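Local coordinates for protein SCO1 homolog 1, mitochondrial (Arabidopsis thaliana, PDB 6N5U), which binds copper(I) through its thioredoxin-fold domain and is thought to act as a metallochaperone for inserting copper into cytochrome c oxidase, at residues L15-G20 with K95-T100; G30-L35 with S64-V69. One frame throughout, in Å; residues are numbered along the deposited sequence.

How the interactions relate
Both contacts belong to one mixed sheet, the core of the thioredoxin fold, and their centres lie about 16 Å apart. Interaction 1 pairs strands 14-17 and 97-100 in antiparallel fashion, while interaction 2 pairs strands 32-38 and 68-74 in parallel as part of a beta-alpha-beta unit. Strands 97-100 and 68-74 are themselves neighbours, so the two contacts meet where Ile97 CD1 packs on Val69 CG1 at 3.7 Å. Each has a greasy, buried part and a charged outer one. The polar chemistry differs: in interaction 1 a carboxylate, Asp18, bonds directly to the partner backbone, whereas in interaction 2 only main-chain groups hydrogen-bond across, and Lys31 and Asp67, the charged pair across it, stay beyond salt-bridge distance.

Interaction 1. Residues L15-G20 with K95-T100; sequences LIRDDG and KLIGLT
Ile16 and Thr100 form an antiparallel hydrogen-bonded pair that joins strand 14-17 to strand 97-100 in the central sheet of the thioredoxin fold. Their two bonds differ: Ile16 N reaches Thr100 O at 2.9 Å from well above the carbonyl plane, while Thr100 N meets Ile16 O much nearer that plane. Beside this pair the packing is close and apolar. Leu15 CD1 lies 3.8 Å from Leu99 CD1, the two side chains crossing at about a right angle, and Ile106 and Val109 of helix 103-112 also pack against Leu15. Thr100 sends its hydroxyl elsewhere, to Asp80 O.

Toward solvent the contact thins. Arg17 leaves its strand with CG anti to the backbone N (chi1 -166°), laying CG 3.9 Å from Ile97 CG2. Its guanidinium then turns back to the exposed Asp19, whose carboxylate sits at the guanidinium edge, with NH2 to OD2 at 2.8 Å. This salt bridge stays within the turn from Arg17 to Gly20.

Asp18 closes the end of the pairing, its carboxylate shared between the Gly98 amide and His86 ND1. With an alanine in its place, the Gly98 amide and His86 ND1 would probably both lose their carboxylate partner, and the turn would be less firmly tied to strand 97-100. The bond from Gly98 N to Asp18 OD2 is nearly straight, 2.9 Å at 170°, and uses the anti side of that oxygen.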
# COMPACT_ATOMS: atom_id res chain seq x y z
N LEU A 15 -8.62 8.71 -5.80
CA LEU A 15 -7.84 7.81 -6.64
C LEU A 15 -8.76 6.86 -7.42
O LEU A 15 -9.98 6.89 -7.24
CB LEU A 15 -6.82 7.02 -5.77
CG LEU A 15 -5.69 7.84 -5.11
CD1 LEU A 15 -4.96 7.03 -4.09
CD2 LEU A 15 -4.69 8.32 -6.13
N ILE A 16 -8.17 6.04 -8.32
CA ILE A 16 -8.89 5.05 -9.11
C ILE A 16 -8.44 3.67 -8.66
O ILE A 16 -7.23 3.39 -8.64
CB ILE A 16 -8.75 5.26 -10.64
CG1 ILE A 16 -9.23 6.66 -11.05
CG2 ILE A 16 -9.54 4.19 -11.41
CD1 ILE A 16 -8.16 7.59 -11.43
N ARG A 17 -9.40 2.82 -8.26
CA ARG A 17 -9.16 1.46 -7.79
C ARG A 17 -8.91 0.52 -8.98
O ARG A 17 -9.30 0.83 -10.09
CB ARG A 17 -10.34 1.02 -6.92
CG ARG A 17 -10.10 -0.23 -6.09
CD ARG A 17 -11.17 -0.38 -5.04
NE ARG A 17 -12.47 -0.69 -5.64
CZ ARG A 17 -13.64 -0.51 -5.03
NH1 ARG A 17 -13.68 -0.00 -3.80
NH2 ARG A 17 -14.77 -0.85 -5.63
N ASP A 18 -8.24 -0.62 -8.73
CA ASP A 18 -7.87 -1.65 -9.71
C ASP A 18 -9.06 -2.20 -10.53
O ASP A 18 -8.85 -2.85 -11.56
CB ASP A 18 -7.10 -2.80 -9.03
CG ASP A 18 -7.92 -3.60 -8.04
OD1 ASP A 18 -8.63 -4.53 -8.47
OD2 ASP A 18 -7.86 -3.28 -6.84
N ASP A 19 -10.30 -1.94 -10.08
CA ASP A 19 -11.53 -2.37 -10.74
C ASP A 19 -12.06 -1.28 -11.68
O ASP A 19 -13.00 -1.53 -12.43
CB ASP A 19 -12.58 -2.78 -9.71
CG ASP A 19 -13.07 -1.69 -8.77
OD1 ASP A 19 -12.39 -0.64 -8.66
OD2 ASP A 19 -14.13 -1.89 -8.14
N GLY A 20 -11.42 -0.11 -11.66
CA GLY A 20 -11.80 1.04 -12.48
C GLY A 20 -12.68 2.05 -11.77
O GLY A 20 -12.93 3.12 -12.32
N LYS A 95 -7.02 -10.35 -1.59
CA LYS A 95 -7.67 -9.24 -0.91
C LYS A 95 -6.87 -7.95 -0.99
O LYS A 95 -7.21 -6.98 -0.31
CB LYS A 95 -8.07 -9.63 0.53
CG LYS A 95 -9.32 -10.53 0.55
CD LYS A 95 -9.54 -11.20 1.87
CE LYS A 95 -10.83 -11.99 1.93
NZ LYS A 95 -11.09 -12.50 3.30
N LEU A 96 -5.90 -7.89 -1.93
CA LEU A 96 -5.07 -6.70 -2.12
C LEU A 96 -5.66 -5.73 -3.15
O LEU A 96 -5.67 -6.02 -4.34
CB LEU A 96 -3.59 -7.07 -2.45
CG LEU A 96 -2.59 -5.96 -2.89
CD1 LEU A 96 -2.33 -4.95 -1.80
CD2 LEU A 96 -1.28 -6.58 -3.29
N ILE A 97 -6.11 -4.56 -2.67
CA ILE A 97 -6.65 -3.42 -3.42
C ILE A 97 -5.47 -2.63 -4.04
O ILE A 97 -4.48 -2.37 -3.36
CB ILE A 97 -7.49 -2.51 -2.46
CG1 ILE A 97 -8.76 -3.25 -1.97
CG2 ILE A 97 -7.82 -1.13 -3.06
CD1 ILE A 97 -9.64 -2.45 -0.98
N GLY A 98 -5.62 -2.25 -5.30
CA GLY A 98 -4.64 -1.46 -6.02
C GLY A 98 -5.19 -0.09 -6.35
O GLY A 98 -6.29 -0.01 -6.90
N LEU A 99 -4.48 0.99 -5.96
CA LEU A 99 -4.88 2.38 -6.20
C LEU A 99 -3.88 3.06 -7.09
O LEU A 99 -2.68 2.93 -6.91
CB LEU A 99 -5.05 3.19 -4.92
CG LEU A 99 -5.99 2.68 -3.82
CD1 LEU A 99 -6.01 3.65 -2.66
CD2 LEU A 99 -7.41 2.47 -4.34
N THR A 100 -4.39 3.79 -8.05
CA THR A 100 -3.62 4.53 -9.03
C THR A 100 -4.33 5.91 -9.23
O THR A 100 -5.25 6.24 -8.47
CB THR A 100 -3.44 3.64 -10.29
OG1 THR A 100 -2.42 4.17 -11.14
CG2 THR A 100 -4.76 3.43 -11.08

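Interaction 2. Residues G30-L35 with S64-V69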
# COMPACT_ATOMS: atom_id res chain seq x y z
N GLY A 30 -14.26 1.29 7.60
CA GLY A 30 -15.01 0.12 8.05
C GLY A 30 -14.16 -1.09 8.36
O GLY A 30 -14.66 -2.06 8.94
N LYS A 31 -12.86 -1.06 7.97
CA LYS A 31 -11.90 -2.15 8.21
C LYS A 31 -10.50 -1.61 8.47
O LYS A 31 -10.15 -0.55 7.94
CB LYS A 31 -11.84 -3.10 6.99
CG LYS A 31 -13.04 -4.03 6.83
CD LYS A 31 -12.63 -5.39 6.30
CE LYS A 31 -13.82 -6.26 5.99
NZ LYS A 31 -13.41 -7.62 5.56
N TRP A 32 -9.67 -2.36 9.26
CA TRP A 32 -8.24 -2.05 9.50
C TRP A 32 -7.53 -2.18 8.15
O TRP A 32 -7.78 -3.16 7.42
CB TRP A 32 -7.60 -3.00 10.52
CG TRP A 32 -7.90 -2.65 11.93
CD1 TRP A 32 -8.95 -3.09 12.67
CD2 TRP A 32 -7.17 -1.74 12.76
NE1 TRP A 32 -8.91 -2.53 13.93
CE2 TRP A 32 -7.84 -1.68 14.00
CE3 TRP A 32 -6.01 -0.98 12.59
CZ2 TRP A 32 -7.39 -0.89 15.06
CZ3 TRP A 32 -5.57 -0.18 13.63
CH2 TRP A 32 -6.25 -0.16 14.85
N THR A 33 -6.70 -1.19 7.82
CA THR A 33 -6.03 -1.10 6.52
C THR A 33 -4.53 -0.89 6.64
O THR A 33 -4.08 -0.14 7.52
CB THR A 33 -6.73 0.02 5.73
OG1 THR A 33 -8.11 -0.31 5.56
CG2 THR A 33 -6.10 0.28 4.37
N ILE A 34 -3.75 -1.52 5.73
CA ILE A 34 -2.30 -1.32 5.66
C ILE A 34 -1.99 -0.78 4.28
O ILE A 34 -2.26 -1.47 3.31
CB ILE A 34 -1.42 -2.55 6.03
CG1 ILE A 34 -1.72 -3.06 7.47
CG2 ILE A 34 0.08 -2.21 5.89
CD1 ILE A 34 -1.17 -4.45 7.81
N LEU A 35 -1.45 0.46 4.18
CA LEU A 35 -1.14 1.10 2.88
C LEU A 35 0.34 0.98 2.55
O LEU A 35 1.17 1.31 3.40
CB LEU A 35 -1.54 2.59 2.84
CG LEU A 35 -2.89 3.04 3.38
CD1 LEU A 35 -2.84 4.52 3.68
CD2 LEU A 35 -3.99 2.83 2.38
N SER A 64 -5.38 -13.13 15.50
CA SER A 64 -6.31 -12.17 16.12
C SER A 64 -7.78 -12.34 15.75
O SER A 64 -8.66 -11.95 16.52
CB SER A 64 -5.89 -10.75 15.80
OG SER A 64 -6.13 -10.46 14.44
N GLY A 65 -8.02 -12.85 14.54
CA GLY A 65 -9.35 -13.00 13.96
C GLY A 65 -9.80 -11.78 13.17
O GLY A 65 -10.91 -11.76 12.64
N VAL A 66 -8.92 -10.74 13.09
CA VAL A 66 -9.18 -9.46 12.39
C VAL A 66 -8.77 -9.49 10.91
O VAL A 66 -7.63 -9.81 10.59
CB VAL A 66 -8.54 -8.24 13.14
CG1 VAL A 66 -8.75 -6.92 12.38
CG2 VAL A 66 -9.05 -8.12 14.58
N ASP A 67 -9.70 -9.09 10.03
CA ASP A 67 -9.43 -8.95 8.60
C ASP A 67 -8.79 -7.57 8.38
O ASP A 67 -9.40 -6.53 8.66
CB ASP A 67 -10.71 -9.11 7.76
CG ASP A 67 -11.15 -10.55 7.61
OD1 ASP A 67 -10.44 -11.31 6.91
OD2 ASP A 67 -12.19 -10.92 8.20
N VAL A 68 -7.53 -7.58 7.95
CA VAL A 68 -6.79 -6.35 7.66
C VAL A 68 -6.68 -6.26 6.14
O VAL A 68 -6.35 -7.26 5.50
CB VAL A 68 -5.44 -6.25 8.39
CG1 VAL A 68 -4.75 -4.93 8.09
CG2 VAL A 68 -5.62 -6.41 9.90
N VAL A 69 -7.02 -5.09 5.56
CA VAL A 69 -7.01 -4.91 4.12
C VAL A 69 -5.69 -4.34 3.63
O VAL A 69 -5.37 -3.20 3.97
CB VAL A 69 -8.22 -4.10 3.56
CG1 VAL A 69 -8.24 -4.12 2.03
CG2 VAL A 69 -9.55 -4.62 4.12
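Trp32 and Ile34 point to the same side of the sheet as Val68, and these three side chains make the apolar half of a parallel contact between the first and last elements of a beta-alpha-beta unit: strand 32-38, helix 45-64, strand 68-74. Ile34 lies aslant against Val68, its CG1 3.6 Å from Val68 CG1; Ile57 of helix 45-64 touches both. Trp32 keeps CB near Val68 CG2, but with CG anti to its own carbonyl carbon (chi1 -81°) the indole swings off the partner strand. There its CD1 meets Val66 CG1 at 3.8 Å, the methyl approaching obliquely, and the ring packs edge-to-face with Tyr168.

The other side carries Thr33 and Val69. In the register of this parallel pair, Val69 is gripped through both backbone groups by the residues flanking Thr33: Val69 N donates to Trp32 O at 2.8 Å, and Val69 O accepts from Ile34 N at 2.9 Å. Thr33 OG1 turns back along its own segment to donate to Lys31 O, from well above the carbonyl plane.

Lys31 crosses Val69 at about a right angle, CD 3.9 Å from CG2, and runs alongside Asp67, both side chains pointing the same way. Its NZ stops 4.4 Å from Asp67 OD2, too far for a salt bridge; that oxygen pairs with Lys61 instead. Cohesion here therefore rests on backbone bonds and apolar packing, and the lysine, with its aliphatic stem on Val69, is likely to add no more than a mild electrostatic attraction at the solvent-exposed margin.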